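Local coordinates for protein phenylalanine--tRNA ligase beta subunit (Pyrococcus horikoshii, PDB 2CXI) that works with the alpha subunit to attach L-phenylalanine to tRNA(Phe) using ATP, its N-terminal fragment including the amino acid-editing domain, at residues K44-L49 against D115-S120; V105-E110 against L245-M250; S120-L125 against T252-R257. All blocks are in the same frame, centred on the assembly; numbering follows the deposited sequence.

Contact 1 of 3, residues K44-L49 against D115-S120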
loop_
_atom_site.group_PDB
_atom_site.type_symbol
_atom_site.label_atom_id
_atom_site.label_comp_id
_atom_site.label_asym_id
_atom_site.label_seq_id
_atom_site.Cartn_x
_atom_site.Cartn_y
_atom_site.Cartn_z
ATOM N N LYS A 44 -11.076 -31.542 39.827
ATOM C CA LYS A 44 -11.522 -30.206 39.424
ATOM C C LYS A 44 -13.051 -30.116 39.380
ATOM O O LYS A 44 -13.678 -30.986 38.811
ATOM C CB LYS A 44 -10.903 -29.818 38.081
ATOM C CG LYS A 44 -11.265 -28.442 37.641
ATOM C CD LYS A 44 -10.004 -27.682 37.222
ATOM C CE LYS A 44 -9.715 -27.894 35.749
ATOM N NZ LYS A 44 -10.639 -27.125 34.864
ATOM N N VAL A 45 -13.624 -29.070 39.981
ATOM C CA VAL A 45 -15.081 -28.943 40.078
ATOM C C VAL A 45 -15.676 -28.196 38.856
ATOM O O VAL A 45 -15.185 -27.114 38.479
ATOM C CB VAL A 45 -15.519 -28.273 41.423
ATOM C CG1 VAL A 45 -17.039 -28.062 41.487
ATOM C CG2 VAL A 45 -15.025 -29.088 42.651
ATOM N N TYR A 46 -16.764 -28.751 38.315
ATOM C CA TYR A 46 -17.544 -28.143 37.230
ATOM C C TYR A 46 -18.996 -27.963 37.639
ATOM O O TYR A 46 -19.514 -28.749 38.459
ATOM C CB TYR A 46 -17.480 -29.028 35.989
ATOM C CG TYR A 46 -16.098 -29.065 35.401
ATOM C CD1 TYR A 46 -15.682 -28.092 34.503
ATOM C CD2 TYR A 46 -15.182 -30.069 35.777
ATOM C CE1 TYR A 46 -14.379 -28.123 33.966
ATOM C CE2 TYR A 46 -13.896 -30.108 35.251
ATOM C CZ TYR A 46 -13.498 -29.140 34.347
ATOM O OH TYR A 46 -12.215 -29.186 33.819
ATOM N N PHE A 47 -19.614 -26.896 37.130
ATOM C CA PHE A 47 -21.048 -26.681 37.226
ATOM C C PHE A 47 -21.679 -26.766 35.828
ATOM O O PHE A 47 -21.071 -26.334 34.817
ATOM C CB PHE A 47 -21.373 -25.280 37.789
ATOM C CG PHE A 47 -20.691 -24.917 39.071
ATOM C CD1 PHE A 47 -20.356 -25.875 40.044
ATOM C CD2 PHE A 47 -20.498 -23.552 39.373
ATOM C CE1 PHE A 47 -19.778 -25.490 41.241
ATOM C CE2 PHE A 47 -19.939 -23.154 40.590
ATOM C CZ PHE A 47 -19.578 -24.115 41.530
ATOM N N LYS A 48 -22.883 -27.324 35.761
ATOM C CA LYS A 48 -23.766 -27.038 34.647
ATOM C C LYS A 48 -24.771 -25.971 35.118
ATOM O O LYS A 48 -25.499 -26.155 36.109
ATOM C CB LYS A 48 -24.496 -28.269 34.126
ATOM C CG LYS A 48 -25.374 -27.933 32.880
ATOM C CD LYS A 48 -26.036 -29.181 32.295
ATOM C CE LYS A 48 -25.012 -30.305 32.055
ATOM N NZ LYS A 48 -24.175 -30.065 30.832
ATOM N N LEU A 49 -24.765 -24.840 34.419
ATOM C CA LEU A 49 -25.652 -23.739 34.721
ATOM C C LEU A 49 -26.807 -23.715 33.727
ATOM O O LEU A 49 -26.653 -24.100 32.562
ATOM C CB LEU A 49 -24.874 -22.412 34.712
ATOM C CG LEU A 49 -23.667 -22.293 35.650
ATOM C CD1 LEU A 49 -22.993 -20.929 35.529
ATOM C CD2 LEU A 49 -24.161 -22.504 37.116
ATOM N N ASP A 115 -6.106 -20.626 28.073
ATOM C CA ASP A 115 -5.856 -21.964 28.629
ATOM C C ASP A 115 -7.056 -22.814 28.346
ATOM O O ASP A 115 -7.992 -22.369 27.635
ATOM C CB ASP A 115 -5.535 -21.916 30.134
ATOM C CG ASP A 115 -6.535 -21.055 30.954
ATOM O OD1 ASP A 115 -7.771 -21.186 30.791
ATOM O OD2 ASP A 115 -6.157 -20.239 31.822
ATOM N N GLU A 116 -7.062 -24.041 28.872
ATOM C CA GLU A 116 -8.157 -24.962 28.576
ATOM C C GLU A 116 -9.517 -24.354 28.934
ATOM O O GLU A 116 -10.450 -24.468 28.164
ATOM C CB GLU A 116 -8.000 -26.312 29.309
ATOM C CG GLU A 116 -7.019 -27.284 28.628
ATOM C CD GLU A 116 -6.761 -28.551 29.450
ATOM O OE1 GLU A 116 -7.638 -28.911 30.307
ATOM O OE2 GLU A 116 -5.682 -29.195 29.243
ATOM N N ASP A 117 -9.625 -23.765 30.123
ATOM C CA ASP A 117 -10.900 -23.183 30.575
ATOM C C ASP A 117 -11.362 -21.999 29.705
ATOM O O ASP A 117 -12.519 -21.952 29.288
ATOM C CB ASP A 117 -10.802 -22.742 32.012
ATOM C CG ASP A 117 -11.000 -23.913 33.013
ATOM O OD1 ASP A 117 -11.236 -25.068 32.594
ATOM O OD2 ASP A 117 -10.943 -23.736 34.244
ATOM N N SER A 118 -10.484 -21.029 29.488
ATOM C CA SER A 118 -10.871 -19.850 28.670
ATOM C C SER A 118 -11.150 -20.210 27.219
ATOM O O SER A 118 -12.115 -19.714 26.617
ATOM C CB SER A 118 -9.881 -18.700 28.788
ATOM O OG SER A 118 -8.562 -19.070 28.479
ATOM N N LEU A 119 -10.352 -21.105 26.644
ATOM C CA LEU A 119 -10.618 -21.530 25.260
ATOM C C LEU A 119 -11.940 -22.293 25.118
ATOM O O LEU A 119 -12.704 -22.120 24.152
ATOM C CB LEU A 119 -9.453 -22.403 24.756
ATOM C CG LEU A 119 -9.452 -22.804 23.289
ATOM C CD1 LEU A 119 -9.600 -21.517 22.394
ATOM C CD2 LEU A 119 -8.114 -23.613 23.042
ATOM N N SER A 120 -12.230 -23.148 26.089
ATOM C CA SER A 120 -13.442 -23.894 26.014
ATOM C C SER A 120 -14.686 -22.979 26.247
ATOM O O SER A 120 -15.700 -23.155 25.582
ATOM C CB SER A 120 -13.378 -25.151 26.915
ATOM O OG SER A 120 -14.247 -25.046 28.000
#
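Lys44 reaches from strand 44-51 to Asp117, in the first turn of helix 116-133; the two side chains come from opposite directions and form a salt bridge, NZ 3.1 Å from OD1 and 3.5 Å from OD2. Both bonds are weak in geometry, NZ lying nearer to OD1 than to OD2. The chain of Lys44 leaves with CG anti to the backbone N (chi1 -177°) but bends at each later torsion, which swings NZ round to Tyr46 on its own strand. There NZ donates to Tyr46 OH over 2.8 Å, a shorter bond than either to the carboxylate. The tight part of the contact is therefore polar and small: Tyr46 OH takes the short bond from NZ, and the carboxylate adds two weak ones. Tyr46 OH itself stays 4.4 Å from Asp117 OD1, so lysine links the two groups. Around this the contact is loose: the segments bury only 79 Å² together, and the exposed Glu116 holds its OE1 5.7 Å from Lys44 NZ, where its charge would probably add only a diffuse attraction. Asp117 has a second anchor, because its OD2 is hydrogen-bonded to Ser7 OG. The helix start is fixed by a capping box, Ser118 N donating to Asp115 OD1 at 3.0 Å and Asp115 N to Ser118 OG at 2.9 Å. Asp115 OD2 also pairs with Arg13 of helix 8-15. The contact thus joins the small antiparallel sheet of strands 3-7, 44-51 and 33-41 to helix 116-133 of the B3/4 region, with helix 8-15 alongside.

Contact 2 of 3, residues V105-E110 against L245-M250; sequences VYAIVE and LALNVM
The peptide group linking Tyr106 to Ala107 is the flat surface that Leu247 rests on: both methyls of the leucine lie over one face of it, CD2 3.7 Å from Tyr106 O and CD1 4.0 Å from Ala107 N. Tyr106 O also takes a hydrogen bond from Thr275 OG1. The other flat group, the Tyr106 ring, is carried to the far side of the strand, against Val91 and Val93 of strand 84-93. This is the helix-on-sheet layer of a beta-alpha-beta crossover: helix 240-255 links strands 231-237 and 260-267, which are parallel to each other and flank strand 103-110, antiparallel to both. Accordingly the helix segment runs almost parallel to the strand segment, their axes 12° apart in direction and 8.9 Å apart at closest approach. Leu247 is the helix residue that carries the contact. With CG anti to the backbone N (chi1 180°), its side chain extends to the sheet and its methyls divide the work. CD1 meets Ala107 CB at 3.9 Å, while CD2 turns to Val105. All the touching residues are buried, and Val235 of the neighbouring strand also packs on both Val105 and Leu247. Replacing Leu247 by alanine would probably open a gap above the Tyr106-Ala107 peptide and leave Val105 CG2 without its leucine neighbour. Val105 and Leu247 meet at a slant, and the valine uses a single methyl for it: CG2 sits 3.9 Å from Leu247 CD2 and 4.0 Å from Leu247 CB.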
loop_
_atom_site.group_PDB
_atom_site.type_symbol
_atom_site.label_atom_id
_atom_site.label_comp_id
_atom_site.label_asym_id
_atom_site.label_seq_id
_atom_site.Cartn_x
_atom_site.Cartn_y
_atom_site.Cartn_z
ATOM N N VAL A 105 -19.532 -8.436 10.646
ATOM C CA VAL A 105 -18.916 -7.445 11.528
ATOM C C VAL A 105 -17.763 -8.185 12.204
ATOM O O VAL A 105 -17.775 -9.437 12.310
ATOM C CB VAL A 105 -19.910 -6.861 12.587
ATOM C CG1 VAL A 105 -21.014 -6.007 11.868
ATOM C CG2 VAL A 105 -20.579 -8.027 13.413
ATOM N N TYR A 106 -16.787 -7.419 12.673
ATOM C CA TYR A 106 -15.468 -7.951 13.015
ATOM C C TYR A 106 -14.859 -7.231 14.216
ATOM O O TYR A 106 -15.116 -6.045 14.458
ATOM C CB TYR A 106 -14.511 -7.828 11.796
ATOM C CG TYR A 106 -15.149 -8.478 10.574
ATOM C CD1 TYR A 106 -14.963 -9.836 10.310
ATOM C CD2 TYR A 106 -16.007 -7.752 9.755
ATOM C CE1 TYR A 106 -15.609 -10.456 9.244
ATOM C CE2 TYR A 106 -16.660 -8.352 8.697
ATOM C CZ TYR A 106 -16.459 -9.705 8.460
ATOM O OH TYR A 106 -17.143 -10.275 7.439
ATOM N N ALA A 107 -13.987 -7.940 14.914
ATOM C CA ALA A 107 -13.200 -7.338 15.975
ATOM C C ALA A 107 -11.880 -8.085 16.133
ATOM O O ALA A 107 -11.734 -9.255 15.743
ATOM C CB ALA A 107 -14.007 -7.303 17.300
ATOM N N ILE A 108 -10.924 -7.380 16.715
ATOM C CA ILE A 108 -9.701 -7.992 17.171
ATOM C C ILE A 108 -9.640 -7.809 18.676
ATOM O O ILE A 108 -9.920 -6.743 19.194
ATOM C CB ILE A 108 -8.466 -7.349 16.469
ATOM C CG1 ILE A 108 -8.515 -7.653 14.978
ATOM C CG2 ILE A 108 -7.111 -7.835 17.113
ATOM C CD1 ILE A 108 -7.670 -6.673 14.118
ATOM N N VAL A 109 -9.261 -8.858 19.374
ATOM C CA VAL A 109 -9.008 -8.744 20.822
ATOM C C VAL A 109 -7.546 -9.175 21.087
ATOM O O VAL A 109 -7.168 -10.320 20.779
ATOM C CB VAL A 109 -9.983 -9.596 21.640
ATOM C CG1 VAL A 109 -9.756 -9.398 23.158
ATOM C CG2 VAL A 109 -11.419 -9.241 21.319
ATOM N N GLU A 110 -6.726 -8.262 21.641
ATOM C CA GLU A 110 -5.271 -8.534 21.788
ATOM C C GLU A 110 -4.892 -8.851 23.224
ATOM O O GLU A 110 -5.620 -8.475 24.132
ATOM C CB GLU A 110 -4.442 -7.311 21.344
ATOM C CG GLU A 110 -4.600 -7.055 19.859
ATOM C CD GLU A 110 -3.782 -5.873 19.368
ATOM O OE1 GLU A 110 -3.503 -4.985 20.171
ATOM O OE2 GLU A 110 -3.440 -5.837 18.170
ATOM N N LEU A 245 -24.821 -7.228 18.238
ATOM C CA LEU A 245 -25.072 -7.690 19.616
ATOM C C LEU A 245 -24.164 -8.865 19.952
ATOM O O LEU A 245 -23.463 -8.835 20.965
ATOM C CB LEU A 245 -26.553 -8.066 19.798
ATOM C CG LEU A 245 -27.035 -8.292 21.239
ATOM C CD1 LEU A 245 -26.594 -9.691 21.786
ATOM C CD2 LEU A 245 -26.647 -7.117 22.145
ATOM N N ALA A 246 -24.162 -9.877 19.073
ATOM C CA ALA A 246 -23.378 -11.091 19.270
ATOM C C ALA A 246 -21.854 -10.764 19.349
ATOM O O ALA A 246 -21.101 -11.265 20.216
ATOM C CB ALA A 246 -23.655 -12.041 18.121
ATOM N N LEU A 247 -21.404 -9.876 18.478
ATOM C CA LEU A 247 -19.990 -9.463 18.499
ATOM C C LEU A 247 -19.662 -8.772 19.836
ATOM O O LEU A 247 -18.609 -9.016 20.446
ATOM C CB LEU A 247 -19.747 -8.462 17.348
ATOM C CG LEU A 247 -18.304 -7.939 17.252
ATOM C CD1 LEU A 247 -17.357 -9.132 16.782
ATOM C CD2 LEU A 247 -18.216 -6.720 16.289
ATOM N N ASN A 248 -20.568 -7.899 20.284
ATOM C CA ASN A 248 -20.408 -7.204 21.523
ATOM C C ASN A 248 -20.295 -8.161 22.699
ATOM O O ASN A 248 -19.460 -7.958 23.578
ATOM C CB ASN A 248 -21.539 -6.205 21.744
ATOM C CG ASN A 248 -21.506 -5.008 20.717
ATOM O OD1 ASN A 248 -22.461 -4.204 20.628
ATOM N ND2 ASN A 248 -20.418 -4.882 20.017
ATOM N N VAL A 249 -21.170 -9.170 22.731
ATOM C CA VAL A 249 -21.088 -10.203 23.759
ATOM C C VAL A 249 -19.687 -10.898 23.726
ATOM O O VAL A 249 -19.025 -11.018 24.752
ATOM C CB VAL A 249 -22.276 -11.207 23.619
ATOM C CG1 VAL A 249 -22.033 -12.479 24.469
ATOM C CG2 VAL A 249 -23.615 -10.507 23.994
HETATM N N MSE A 250 -19.249 -11.333 22.545
HETATM C CA MSE A 250 -17.942 -12.025 22.380
HETATM C C MSE A 250 -16.780 -11.179 22.889
HETATM O O MSE A 250 -15.938 -11.670 23.641
HETATM C CB MSE A 250 -17.654 -12.391 20.910
HETATM C CG MSE A 250 -18.546 -13.464 20.296
HETATM SE SE MSE A 250 -18.431 -15.256 21.261
HETATM C CE MSE A 250 -16.561 -15.353 21.611
#

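Contact 3 of 3, residues S120-L125 against T252-R257; sequences SQMIQL and TALAER
A buried contact between two helices that each link strands of the large mixed sheet, apolar along most of its length and polar at one end, joins Met122 and Leu125 of helix 116-133 to Leu254 and Ala253 near the end of helix 240-255, while Gln121 meets Arg257 just beyond. The backbones come nearest at Met122 and Leu254, with 8.0 Å between their CA atoms. Met122, a selenomethionine here, starts with CG anti to the backbone N (chi1 -174°) and runs straight until it bends at the last torsion. That brings its end across Leu254 at about a right angle, CE lying 3.9 Å and SE 4.1 Å from Leu254 CD2. Leucine thus offers one methyl to the whole tip of the selenomethionine. A turn further along helix 116-133, Leu125 sends CD2 to Ala253 CB at 4.0 Å, a methyl-to-methyl touch. The polar end is different in kind. Arg257 NH1 approaches the aliphatic part of Gln121, 3.7 Å from CG and 3.8 Å from CB, and the two side chains cross nearly square with their amide and guanidinium planes 61° apart. Their polar ends bond elsewhere: Gln121 to the backbone of Asp5 and Ala62, and Arg257 through NH1 to Asp10 and through NE to Glu63. These carboxylates probably fix the guanidinium beside the glutamine's aliphatic part. Each helix bridges two parallel strands of the sheet, 103-110 to 140-146 and 231-237 to 260-267, with one antiparallel strand between each pair. Two such split beta-alpha-beta units, their helices side by side, make up this layer of the B3/4 region.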
loop_
_atom_site.group_PDB
_atom_site.type_symbol
_atom_site.label_atom_id
_atom_site.label_comp_id
_atom_site.label_asym_id
_atom_site.label_seq_id
_atom_site.Cartn_x
_atom_site.Cartn_y
_atom_site.Cartn_z
ATOM N N SER A 120 -12.230 -23.148 26.089
ATOM C CA SER A 120 -13.442 -23.894 26.014
ATOM C C SER A 120 -14.686 -22.979 26.247
ATOM O O SER A 120 -15.700 -23.155 25.582
ATOM C CB SER A 120 -13.378 -25.151 26.915
ATOM O OG SER A 120 -14.247 -25.046 28.000
ATOM N N GLN A 121 -14.602 -22.003 27.151
ATOM C CA GLN A 121 -15.685 -21.035 27.328
ATOM C C GLN A 121 -15.986 -20.214 26.029
ATOM O O GLN A 121 -17.157 -19.984 25.640
ATOM C CB GLN A 121 -15.356 -20.084 28.478
ATOM C CG GLN A 121 -15.556 -20.689 29.868
ATOM C CD GLN A 121 -16.974 -21.244 30.022
ATOM O OE1 GLN A 121 -17.952 -20.493 29.921
ATOM N NE2 GLN A 121 -17.085 -22.560 30.154
HETATM N N MSE A 122 -14.922 -19.742 25.397
HETATM C CA MSE A 122 -15.048 -18.956 24.164
HETATM C C MSE A 122 -15.738 -19.795 23.089
HETATM O O MSE A 122 -16.679 -19.326 22.455
HETATM C CB MSE A 122 -13.660 -18.474 23.734
HETATM C CG MSE A 122 -13.594 -17.513 22.546
HETATM SE SE MSE A 122 -11.653 -17.200 22.013
HETATM C CE MSE A 122 -10.939 -17.761 23.720
ATOM N N ILE A 123 -15.316 -21.052 22.913
ATOM C CA ILE A 123 -15.969 -21.993 21.987
ATOM C C ILE A 123 -17.437 -22.335 22.325
ATOM O O ILE A 123 -18.300 -22.365 21.441
ATOM C CB ILE A 123 -15.120 -23.309 21.829
ATOM C CG1 ILE A 123 -13.748 -22.990 21.200
ATOM C CG2 ILE A 123 -15.892 -24.377 21.039
ATOM C CD1 ILE A 123 -12.805 -24.229 20.960
ATOM N N GLN A 124 -17.713 -22.619 23.594
ATOM C CA GLN A 124 -19.086 -22.918 24.011
ATOM C C GLN A 124 -19.992 -21.678 23.786
ATOM O O GLN A 124 -21.130 -21.812 23.330
ATOM C CB GLN A 124 -19.094 -23.277 25.478
ATOM C CG GLN A 124 -20.446 -23.614 26.009
ATOM C CD GLN A 124 -20.383 -24.126 27.440
ATOM O OE1 GLN A 124 -20.857 -25.224 27.730
ATOM N NE2 GLN A 124 -19.851 -23.305 28.339
ATOM N N LEU A 125 -19.464 -20.497 24.092
ATOM C CA LEU A 125 -20.216 -19.243 23.905
ATOM C C LEU A 125 -20.545 -19.000 22.422
ATOM O O LEU A 125 -21.683 -18.667 22.032
ATOM C CB LEU A 125 -19.504 -18.052 24.554
ATOM C CG LEU A 125 -20.242 -16.696 24.461
ATOM C CD1 LEU A 125 -21.608 -16.758 25.134
ATOM C CD2 LEU A 125 -19.368 -15.607 25.082
ATOM N N THR A 252 -16.718 -8.395 24.856
ATOM C CA THR A 252 -16.763 -8.056 26.270
ATOM C C THR A 252 -16.480 -9.270 27.152
ATOM O O THR A 252 -15.886 -9.114 28.211
ATOM C CB THR A 252 -18.061 -7.320 26.694
ATOM O OG1 THR A 252 -19.210 -8.124 26.404
ATOM C CG2 THR A 252 -18.257 -5.998 25.849
ATOM N N ALA A 253 -16.862 -10.464 26.711
ATOM C CA ALA A 253 -16.444 -11.653 27.459
ATOM C C ALA A 253 -14.900 -11.745 27.504
ATOM O O ALA A 253 -14.306 -11.982 28.559
ATOM C CB ALA A 253 -17.061 -12.908 26.855
ATOM N N LEU A 254 -14.252 -11.529 26.354
ATOM C CA LEU A 254 -12.788 -11.544 26.274
ATOM C C LEU A 254 -12.114 -10.395 27.019
ATOM O O LEU A 254 -11.039 -10.574 27.624
ATOM C CB LEU A 254 -12.324 -11.647 24.794
ATOM C CG LEU A 254 -12.666 -12.940 24.043
ATOM C CD1 LEU A 254 -12.203 -12.910 22.571
ATOM C CD2 LEU A 254 -12.108 -14.198 24.769
ATOM N N ALA A 255 -12.762 -9.234 27.073
ATOM C CA ALA A 255 -12.271 -8.146 27.932
ATOM C C ALA A 255 -12.196 -8.562 29.421
ATOM O O ALA A 255 -11.300 -8.120 30.164
ATOM C CB ALA A 255 -13.103 -6.895 27.757
ATOM N N GLU A 256 -13.113 -9.436 29.846
ATOM C CA GLU A 256 -13.075 -9.948 31.251
ATOM C C GLU A 256 -11.857 -10.799 31.545
ATOM O O GLU A 256 -11.505 -11.006 32.721
ATOM C CB GLU A 256 -14.323 -10.786 31.600
ATOM C CG GLU A 256 -15.613 -9.981 31.705
ATOM C CD GLU A 256 -15.641 -8.990 32.857
ATOM O OE1 GLU A 256 -15.310 -9.330 34.019
ATOM O OE2 GLU A 256 -15.976 -7.847 32.577
ATOM N N ARG A 257 -11.240 -11.329 30.494
ATOM C CA ARG A 257 -9.981 -12.071 30.567
ATOM C C ARG A 257 -8.750 -11.176 30.262
ATOM O O ARG A 257 -7.660 -11.686 29.967
ATOM C CB ARG A 257 -10.025 -13.255 29.563
ATOM C CG ARG A 257 -11.303 -14.113 29.719
ATOM C CD ARG A 257 -11.106 -15.542 29.344
ATOM N NE ARG A 257 -12.240 -16.424 29.669
ATOM C CZ ARG A 257 -12.362 -17.130 30.788
ATOM N NH1 ARG A 257 -13.429 -17.889 30.943
ATOM N NH2 ARG A 257 -11.460 -17.053 31.755
#

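How the contacts relate
Contact 1 is a surface salt bridge, whereas contacts 2 and 3 are buried; contact 2 is apolar, and contact 3 is apolar but for Arg257 on the aliphatic part of Gln121. Helix 116-133 serves both contacts 1 and 3, which share Ser120; Ser118 CB packs 3.4 Å from Arg257 NE, so the partly exposed arginine touches both contacts. Contacts 2 and 3 share helix 240-255, one using its sheet-facing side and the other its C-terminal part. Their cores merge: Val109 CG1 lies 3.8 Å from Leu254 CB, and Met250 CE 3.8 Å from Met122 CG. Contacts 1 and 2 do not touch, their centres being about 21 Å apart.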